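Local coordinates for arylsulfatase (PDB 7AJ0), which probably removes sulfate groups from the algal polysaccharide fucoidan as an exo-acting, calcium-binding sulfatase that assembles as a hexamer, at residues 109-113 / 135-141; 191-195 / 273-277; 401-405 / 416-420. All blocks are in the same frame, centred on the assembly; numbering follows the deposited sequence.

Contact 1: residues 109-113 / 135-141; sequences LTTGR and WEKEVSQ
Glu138 and Arg113 form the charged end of this contact, a worked case of a loop carboxylate fastening the turn that follows a helix. Glu138 CB starts beside the methyl of Thr111, 4.0 Å from its CG2. A bend at chi2 (-57°) then swings the carboxylate onto Arg113, which grips it side-on with two nitrogens. Arg113 NE donates to Glu138 OE2 at 2.7 Å and Arg113 NH2 to Glu138 OE1 at 3.1 Å. Both oxygens use their syn lone pairs, and the two planes lie only 12° apart. Glu138 OE2 also accepts from a water at 2.7 Å; that water donates to Thr111 O and accepts from Val139 N. Arg113 NH1 turns instead to Tyr399 O. With a methionine in place of Arg113, the buried carboxylate would lose both N-H groups and would probably be left with its charge unpaired and held less firmly in its rotation.

Farther along, the Trp135 indole meets the helix end with its rim: Thr110 OG1, bonded to Arg106 O, lies in the ring plane 3.3 Å from Trp135 CH2. Gln141 NE2 donates to Leu109 O at 3.0 Å and also pairs with Tyr263 OH, while Ser140 CA makes a C-H contact with Thr110 O at 3.2 Å. The end of helix 102-111, whose first residue Cys102 is a calcium ligand, thus meets both helix 134-137, through Trp135, and the start of helix 141-146, through Gln141, with Tyr263 of strand 262-267 nearby and helix 377-387 packed on Leu109 and Gln141.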
loop_
_atom_site.group_PDB
_atom_site.type_symbol
_atom_site.label_atom_id
_atom_site.label_comp_id
_atom_site.label_asym_id
_atom_site.label_seq_id
_atom_site.Cartn_x
_atom_site.Cartn_y
_atom_site.Cartn_z
ATOM N N LEU A 109 -6.120 -37.288 2.730
ATOM C CA LEU A 109 -6.890 -38.184 1.879
ATOM C C LEU A 109 -6.603 -39.647 2.187
ATOM O O LEU A 109 -7.454 -40.506 1.927
ATOM C CB LEU A 109 -6.588 -37.885 0.413
ATOM C CG LEU A 109 -7.198 -38.819 -0.630
ATOM C CD1 LEU A 109 -8.708 -38.666 -0.671
ATOM C CD2 LEU A 109 -6.580 -38.539 -1.992
ATOM N N THR A 110 -5.426 -39.955 2.731
ATOM C CA THR A 110 -5.026 -41.339 2.957
ATOM C C THR A 110 -4.909 -41.696 4.434
ATOM O O THR A 110 -4.378 -42.763 4.759
ATOM C CB THR A 110 -3.694 -41.629 2.255
ATOM O OG1 THR A 110 -2.676 -40.763 2.774
ATOM C CG2 THR A 110 -3.827 -41.422 0.755
ATOM N N THR A 111 -5.390 -40.838 5.334
ATOM C CA THR A 111 -5.400 -41.164 6.753
ATOM C C THR A 111 -6.679 -40.758 7.467
ATOM O O THR A 111 -6.838 -41.116 8.637
ATOM C CB THR A 111 -4.216 -40.503 7.477
ATOM O OG1 THR A 111 -4.378 -39.079 7.474
ATOM C CG2 THR A 111 -2.900 -40.866 6.804
ATOM N N GLY A 112 -7.592 -40.035 6.821
ATOM C CA GLY A 112 -8.770 -39.544 7.504
ATOM C C GLY A 112 -8.480 -38.540 8.592
ATOM O O GLY A 112 -9.341 -38.290 9.438
ATOM N N ARG A 113 -7.295 -37.939 8.581
ATOM C CA ARG A 113 -6.813 -37.166 9.716
ATOM C C ARG A 113 -6.115 -35.902 9.247
ATOM O O ARG A 113 -5.269 -35.951 8.349
ATOM C CB ARG A 113 -5.857 -38.013 10.567
ATOM C CG ARG A 113 -6.566 -38.866 11.596
ATOM C CD ARG A 113 -5.790 -40.115 11.952
ATOM N NE ARG A 113 -4.449 -39.843 12.463
ATOM C CZ ARG A 113 -4.184 -39.402 13.689
ATOM N NH1 ARG A 113 -5.170 -39.155 14.539
ATOM N NH2 ARG A 113 -2.927 -39.202 14.062
ATOM N N TRP A 135 4.024 -43.289 9.451
ATOM C CA TRP A 135 3.136 -44.172 8.710
ATOM C C TRP A 135 2.921 -45.518 9.388
ATOM O O TRP A 135 1.944 -46.202 9.064
ATOM C CB TRP A 135 3.676 -44.384 7.297
ATOM C CG TRP A 135 3.133 -43.384 6.338
ATOM C CD1 TRP A 135 3.813 -42.369 5.734
ATOM C CD2 TRP A 135 1.779 -43.287 5.888
ATOM N NE1 TRP A 135 2.965 -41.652 4.925
ATOM C CE2 TRP A 135 1.710 -42.197 5.003
ATOM C CE3 TRP A 135 0.618 -44.022 6.145
ATOM C CZ2 TRP A 135 0.527 -41.823 4.371
ATOM C CZ3 TRP A 135 -0.556 -43.649 5.519
ATOM C CH2 TRP A 135 -0.593 -42.560 4.643
ATOM N N GLU A 136 3.798 -45.918 10.310
ATOM C CA GLU A 136 3.513 -47.112 11.099
ATOM C C GLU A 136 2.223 -46.930 11.888
ATOM O O GLU A 136 1.380 -47.833 11.943
ATOM C CB GLU A 136 4.680 -47.421 12.037
ATOM C CG GLU A 136 5.971 -47.796 11.323
ATOM C CD GLU A 136 7.089 -48.168 12.284
ATOM O OE1 GLU A 136 8.250 -48.289 11.834
ATOM O OE2 GLU A 136 6.808 -48.338 13.490
ATOM N N LYS A 137 2.039 -45.744 12.469
ATOM C CA LYS A 137 0.885 -45.437 13.308
ATOM C C LYS A 137 -0.366 -45.179 12.481
ATOM O O LYS A 137 -1.457 -45.624 12.853
ATOM C CB LYS A 137 1.242 -44.228 14.178
ATOM C CG LYS A 137 0.143 -43.606 15.011
ATOM C CD LYS A 137 0.724 -42.373 15.727
ATOM C CE LYS A 137 -0.313 -41.591 16.527
ATOM N NZ LYS A 137 -0.659 -42.240 17.826
ATOM N N GLU A 138 -0.233 -44.481 11.357
ATOM C CA GLU A 138 -1.392 -44.150 10.541
ATOM C C GLU A 138 -1.924 -45.394 9.830
ATOM O O GLU A 138 -1.212 -46.379 9.619
ATOM C CB GLU A 138 -1.034 -43.070 9.521
ATOM C CG GLU A 138 -0.499 -41.780 10.133
ATOM C CD GLU A 138 -1.464 -41.153 11.122
ATOM O OE1 GLU A 138 -1.002 -40.615 12.153
ATOM O OE2 GLU A 138 -2.687 -41.204 10.868
ATOM N N VAL A 139 -3.201 -45.332 9.457
ATOM C CA VAL A 139 -3.908 -46.451 8.843
ATOM C C VAL A 139 -4.524 -45.964 7.538
ATOM O O VAL A 139 -5.520 -45.229 7.552
ATOM C CB VAL A 139 -4.989 -47.025 9.771
ATOM C CG1 VAL A 139 -5.770 -48.116 9.064
ATOM C CG2 VAL A 139 -4.364 -47.549 11.053
ATOM N N SER A 140 -3.946 -46.379 6.415
ATOM C CA SER A 140 -4.448 -45.964 5.114
ATOM C C SER A 140 -5.668 -46.795 4.722
ATOM O O SER A 140 -5.904 -47.886 5.247
ATOM C CB SER A 140 -3.362 -46.107 4.048
ATOM O OG SER A 140 -3.016 -47.468 3.860
ATOM N N GLN A 141 -6.451 -46.260 3.780
ATOM C CA GLN A 141 -7.585 -47.026 3.273
ATOM C C GLN A 141 -7.110 -48.239 2.484
ATOM O O GLN A 141 -7.822 -49.246 2.408
ATOM C CB GLN A 141 -8.501 -46.152 2.415
ATOM C CG GLN A 141 -7.880 -45.593 1.151
ATOM C CD GLN A 141 -7.382 -44.171 1.328
ATOM O OE1 GLN A 141 -6.387 -43.936 2.009
ATOM N NE2 GLN A 141 -8.077 -43.214 0.719
HETATM O O HOH W 1 -4.587 -42.942 10.086
#

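Contact 2: residues 191-195 / 273-277; sequences VERQY and NDNYP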
loop_
_atom_site.group_PDB
_atom_site.type_symbol
_atom_site.label_atom_id
_atom_site.label_comp_id
_atom_site.label_asym_id
_atom_site.label_seq_id
_atom_site.Cartn_x
_atom_site.Cartn_y
_atom_site.Cartn_z
ATOM N N VAL A 191 15.534 -28.576 -16.781
ATOM C CA VAL A 191 15.402 -27.302 -17.492
ATOM C C VAL A 191 16.623 -26.471 -17.111
ATOM O O VAL A 191 16.630 -25.745 -16.116
ATOM C CB VAL A 191 14.086 -26.600 -17.164
ATOM C CG1 VAL A 191 13.810 -25.497 -18.174
ATOM C CG2 VAL A 191 12.947 -27.607 -17.136
ATOM N N GLU A 192 17.671 -26.572 -17.932
ATOM C CA GLU A 192 18.958 -25.976 -17.588
ATOM C C GLU A 192 18.840 -24.475 -17.346
ATOM O O GLU A 192 19.297 -23.964 -16.319
ATOM C CB GLU A 192 19.969 -26.259 -18.701
ATOM C CG GLU A 192 21.384 -25.813 -18.392
ATOM C CD GLU A 192 22.270 -25.819 -19.620
ATOM O OE1 GLU A 192 22.918 -26.854 -19.892
ATOM O OE2 GLU A 192 22.305 -24.786 -20.325
ATOM N N ARG A 193 18.238 -23.749 -18.291
ATOM C CA ARG A 193 18.238 -22.291 -18.201
ATOM C C ARG A 193 17.399 -21.801 -17.028
ATOM O O ARG A 193 17.793 -20.863 -16.324
ATOM C CB ARG A 193 17.726 -21.684 -19.507
ATOM C CG ARG A 193 17.735 -20.165 -19.519
ATOM C CD ARG A 193 17.201 -19.610 -20.826
ATOM N NE ARG A 193 17.274 -18.152 -20.863
ATOM C CZ ARG A 193 18.328 -17.461 -21.290
ATOM N NH1 ARG A 193 19.415 -18.089 -21.721
ATOM N NH2 ARG A 193 18.293 -16.136 -21.287
ATOM N N GLN A 194 16.233 -22.413 -16.808
ATOM C CA GLN A 194 15.355 -21.980 -15.727
ATOM C C GLN A 194 16.033 -22.102 -14.370
ATOM O O GLN A 194 15.804 -21.267 -13.488
ATOM C CB GLN A 194 14.065 -22.800 -15.766
ATOM C CG GLN A 194 13.033 -22.454 -14.706
ATOM C CD GLN A 194 11.755 -23.259 -14.871
ATOM O OE1 GLN A 194 11.620 -24.034 -15.817
ATOM N NE2 GLN A 194 10.815 -23.082 -13.951
ATOM N N TYR A 195 16.876 -23.116 -14.189
ATOM C CA TYR A 195 17.568 -23.382 -12.934
ATOM C C TYR A 195 19.076 -23.227 -13.102
ATOM O O TYR A 195 19.867 -23.966 -12.514
ATOM C CB TYR A 195 17.218 -24.778 -12.422
ATOM C CG TYR A 195 15.732 -24.985 -12.220
ATOM C CD1 TYR A 195 15.141 -24.741 -10.986
ATOM C CD2 TYR A 195 14.919 -25.409 -13.265
ATOM C CE1 TYR A 195 13.784 -24.918 -10.796
ATOM C CE2 TYR A 195 13.559 -25.589 -13.084
ATOM C CZ TYR A 195 12.998 -25.343 -11.846
ATOM O OH TYR A 195 11.647 -25.520 -11.655
ATOM N N ASN A 273 4.040 -27.682 -11.525
ATOM C CA ASN A 273 5.169 -27.203 -12.317
ATOM C C ASN A 273 6.360 -28.140 -12.140
ATOM O O ASN A 273 6.504 -28.797 -11.106
ATOM C CB ASN A 273 5.550 -25.784 -11.898
ATOM C CG ASN A 273 6.419 -25.755 -10.653
ATOM O OD1 ASN A 273 5.958 -26.059 -9.553
ATOM N ND2 ASN A 273 7.681 -25.380 -10.822
ATOM N N ASP A 274 7.218 -28.216 -13.160
ATOM C CA ASP A 274 7.054 -27.543 -14.444
ATOM C C ASP A 274 6.295 -28.464 -15.393
ATOM O O ASP A 274 6.680 -29.619 -15.582
ATOM C CB ASP A 274 8.422 -27.175 -15.020
ATOM C CG ASP A 274 9.249 -26.347 -14.054
ATOM O OD1 ASP A 274 8.780 -25.259 -13.654
ATOM O OD2 ASP A 274 10.355 -26.793 -13.677
ATOM N N ASN A 275 5.218 -27.954 -15.986
ATOM C CA ASN A 275 4.344 -28.780 -16.806
ATOM C C ASN A 275 4.977 -29.069 -18.159
ATOM O O ASN A 275 5.396 -28.150 -18.869
ATOM C CB ASN A 275 2.989 -28.099 -17.001
ATOM C CG ASN A 275 2.062 -28.316 -15.833
ATOM O OD1 ASN A 275 1.519 -29.406 -15.655
ATOM N ND2 ASN A 275 1.873 -27.281 -15.024
ATOM N N TYR A 276 5.033 -30.352 -18.516
ATOM C CA TYR A 276 5.536 -30.802 -19.813
ATOM C C TYR A 276 4.575 -31.847 -20.358
ATOM O O TYR A 276 4.734 -33.049 -20.107
ATOM C CB TYR A 276 6.957 -31.344 -19.694
ATOM C CG TYR A 276 7.990 -30.247 -19.660
ATOM C CD1 TYR A 276 8.522 -29.738 -20.835
ATOM C CD2 TYR A 276 8.417 -29.704 -18.457
ATOM C CE1 TYR A 276 9.457 -28.728 -20.813
ATOM C CE2 TYR A 276 9.352 -28.691 -18.425
ATOM C CZ TYR A 276 9.869 -28.207 -19.606
ATOM O OH TYR A 276 10.802 -27.198 -19.582
ATOM N N PRO A 277 3.555 -31.422 -21.102
ATOM C CA PRO A 277 2.604 -32.386 -21.665
ATOM C C PRO A 277 3.253 -33.267 -22.719
ATOM O O PRO A 277 4.338 -32.984 -23.231
ATOM C CB PRO A 277 1.513 -31.500 -22.286
ATOM C CG PRO A 277 1.695 -30.154 -21.666
ATOM C CD PRO A 277 3.161 -30.029 -21.383
HETATM O O HOH W 2 9.995 -25.271 -17.555
#
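Val191 opens the first segment by setting its methyl CG2 3.3 Å from Tyr276 OH, against the phenol end of a side chain that crosses it at a slant. The next two residues illustrate how one loop can serve two partners, because they make no contact with 273-277 of their own chain and meet a second subunit instead. There Glu192 forms a salt bridge with Lys282 of that subunit, and Arg193 bonds to Asn275 O and makes a cation-pi contact with Tyr276 of the same neighbour; the reciprocal Arg193 contacts are made in return.

Gln194 comes back to its own chain. Its CG stands opposite the backbone N (chi1 -179°) and the rest is extended, which carries the amide to Asp274, where Gln194 NE2 donates to OD1 at 3.0 Å from above the carboxylate plane. The amide oxygen, Gln194 OE1, takes a hydrogen from a water at 2.7 Å, and this water also bonds to Tyr276 OH. Tyr195 follows, its hydroxyl giving a hydrogen to Asp274 OD2 at 2.7 Å, on the syn lone pair and in the plane of the phenol ring.

Asp274 is therefore a hub. Its OD1 is met by Gln194 NE2 on one face of the carboxylate and by Asn273 ND2, 3.0 Å away, on the other, while OD2 also bonds to Thr187 OG1. These bonds fix the rotation of the carboxylate just after a cis peptide bond. Segment 273-277 follows strand 262-267, which runs parallel between strands 53-59 and 151-155 of the large mixed sheet. Asp60, Asp61, Cys102, Asp325 and Asn326 bind the calcium ion, about 9 Å from the Asn273 side chain. Loops beyond the parallel strands surround the metal site in the alkaline phosphatase superfamily, and here the one after 262-267 also joins a subunit interface, together with 191-195.

Contact 3: residues 401-405 / 416-420; sequences DGIDQ and SRRQV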
loop_
_atom_site.group_PDB
_atom_site.type_symbol
_atom_site.label_atom_id
_atom_site.label_comp_id
_atom_site.label_asym_id
_atom_site.label_seq_id
_atom_site.Cartn_x
_atom_site.Cartn_y
_atom_site.Cartn_z
ATOM N N ASP A 401 -10.728 -37.070 11.704
ATOM C CA ASP A 401 -11.466 -35.885 11.296
ATOM C C ASP A 401 -12.450 -36.152 10.168
ATOM O O ASP A 401 -13.382 -35.361 9.977
ATOM C CB ASP A 401 -10.480 -34.797 10.863
ATOM C CG ASP A 401 -9.513 -34.418 11.966
ATOM O OD1 ASP A 401 -9.940 -33.759 12.936
ATOM O OD2 ASP A 401 -8.326 -34.796 11.875
ATOM N N GLY A 402 -12.274 -37.243 9.429
ATOM C CA GLY A 402 -13.152 -37.521 8.315
ATOM C C GLY A 402 -14.535 -37.949 8.767
ATOM O O GLY A 402 -14.717 -38.539 9.831
ATOM N N ILE A 403 -15.523 -37.636 7.932
ATOM C CA ILE A 403 -16.916 -37.984 8.177
ATOM C C ILE A 403 -17.426 -38.783 6.987
ATOM O O ILE A 403 -17.186 -38.410 5.833
ATOM C CB ILE A 403 -17.784 -36.731 8.401
ATOM C CG1 ILE A 403 -17.298 -35.963 9.632
ATOM C CG2 ILE A 403 -19.247 -37.124 8.537
ATOM C CD1 ILE A 403 -17.837 -34.550 9.725
ATOM N N ASP A 404 -18.122 -39.882 7.268
ATOM C CA ASP A 404 -18.765 -40.658 6.215
ATOM C C ASP A 404 -19.856 -39.824 5.555
ATOM O O ASP A 404 -20.786 -39.367 6.223
ATOM C CB ASP A 404 -19.349 -41.941 6.801
ATOM C CG ASP A 404 -20.129 -42.750 5.780
ATOM O OD1 ASP A 404 -19.891 -42.572 4.567
ATOM O OD2 ASP A 404 -20.987 -43.560 6.192
ATOM N N GLN A 405 -19.737 -39.621 4.242
ATOM C CA GLN A 405 -20.675 -38.798 3.488
ATOM C C GLN A 405 -21.506 -39.614 2.503
ATOM O O GLN A 405 -22.086 -39.049 1.569
ATOM C CB GLN A 405 -19.923 -37.692 2.742
ATOM C CG GLN A 405 -19.239 -36.672 3.640
ATOM C CD GLN A 405 -20.202 -35.643 4.199
ATOM O OE1 GLN A 405 -21.408 -35.877 4.267
ATOM N NE2 GLN A 405 -19.673 -34.490 4.595
ATOM N N SER A 416 -25.352 -32.179 3.801
ATOM C CA SER A 416 -24.072 -32.717 4.235
ATOM C C SER A 416 -24.128 -33.157 5.694
ATOM O O SER A 416 -24.884 -32.614 6.504
ATOM C CB SER A 416 -22.981 -31.665 4.041
ATOM O OG SER A 416 -21.739 -32.107 4.551
ATOM N N ARG A 417 -23.324 -34.170 6.019
ATOM C CA ARG A 417 -23.154 -34.603 7.397
ATOM C C ARG A 417 -22.039 -33.853 8.112
ATOM O O ARG A 417 -21.851 -34.053 9.318
ATOM C CB ARG A 417 -22.868 -36.111 7.451
ATOM C CG ARG A 417 -23.949 -36.953 6.796
ATOM C CD ARG A 417 -23.793 -38.443 7.090
ATOM N NE ARG A 417 -23.908 -38.738 8.515
ATOM C CZ ARG A 417 -23.012 -39.424 9.225
ATOM N NH1 ARG A 417 -21.921 -39.915 8.653
ATOM N NH2 ARG A 417 -23.221 -39.627 10.516
ATOM N N ARG A 418 -21.304 -32.997 7.407
ATOM C CA ARG A 418 -20.216 -32.224 7.991
ATOM C C ARG A 418 -20.728 -30.843 8.368
ATOM O O ARG A 418 -21.330 -30.149 7.542
ATOM C CB ARG A 418 -19.040 -32.104 7.019
ATOM C CG ARG A 418 -17.934 -31.177 7.497
ATOM C CD ARG A 418 -16.715 -31.232 6.586
ATOM N NE ARG A 418 -15.969 -32.481 6.733
ATOM C CZ ARG A 418 -15.103 -32.725 7.713
ATOM N NH1 ARG A 418 -14.472 -33.888 7.764
ATOM N NH2 ARG A 418 -14.871 -31.810 8.643
ATOM N N GLN A 419 -20.480 -30.447 9.614
ATOM C CA GLN A 419 -20.947 -29.167 10.121
ATOM C C GLN A 419 -19.901 -28.071 10.001
ATOM O O GLN A 419 -20.260 -26.900 9.832
ATOM C CB GLN A 419 -21.364 -29.318 11.586
ATOM C CG GLN A 419 -22.173 -28.162 12.126
ATOM C CD GLN A 419 -22.704 -28.430 13.521
ATOM O OE1 GLN A 419 -23.853 -28.113 13.828
ATOM N NE2 GLN A 419 -21.868 -29.014 14.374
ATOM N N VAL A 420 -18.618 -28.417 10.083
ATOM C CA VAL A 420 -17.548 -27.430 10.101
ATOM C C VAL A 420 -16.341 -27.982 9.358
ATOM O O VAL A 420 -16.066 -29.186 9.385
ATOM C CB VAL A 420 -17.150 -27.041 11.547
ATOM C CG1 VAL A 420 -16.017 -26.027 11.531
ATOM C CG2 VAL A 420 -18.347 -26.500 12.315
#
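Ser416 OG is gripped by three groups. Gln405 NE2 donates to it across the contact at 3.2 Å, Arg418 N donates to it at 3.0 Å to close an ST turn, and its own hydrogen goes to Leu374 O. The same Gln405 amide works at both ends, since its OE1 accepts from Arg417 N at 3.1 Å, in the carbonyl plane on a lone pair. A bend at chi2 (-79°) brings the amide across to the second segment, from a residue that occupies the N-cap position of helix 406-409.

Two arginines reach back the other way. Arg417 slides past Gln405 and, bent at chi3 (62°), gives an NH1 hydrogen to Asp404 O at 2.7 Å, in the guanidinium plane. Arg418 sends NH1 to Asp401 O at 2.9 Å, with Asp379 completing a salt bridge at that nitrogen, and NH2 to Val420 O at 3.0 Å. Ile403 CD1 sits over the centre of the Arg418 guanidinium, 3.8 Å above its plane, so an apolar methyl covers one face while oxygens take the N-H groups around the rim.

Across this contact the arginines bond to main-chain carbonyls. The chemistry thus holds backbone shape in two loop segments, and the buried charge of Arg418 is likely to be balanced chiefly by Asp379.

In the fold
The three contacts follow one another in series along the chain, each closing before the next opens. Contacts 1 and 3 are neighbours, their centres about 17 Å apart, and they touch where Gly112 O and Gly402 N lie 3.1 Å apart, a probable hydrogen bond; helix 377-387 packs on both. Contact 2 stands apart, its centre about 33 Å from that of contact 1 and about 39 Å from that of contact 3, which is across the chain's centre. Strand 262-267 lends Tyr263 to contact 1 and leads toward the second segment of contact 2. No other chain touches contacts 1 and 3, whereas contact 2 also meets two other subunits of the hexamer.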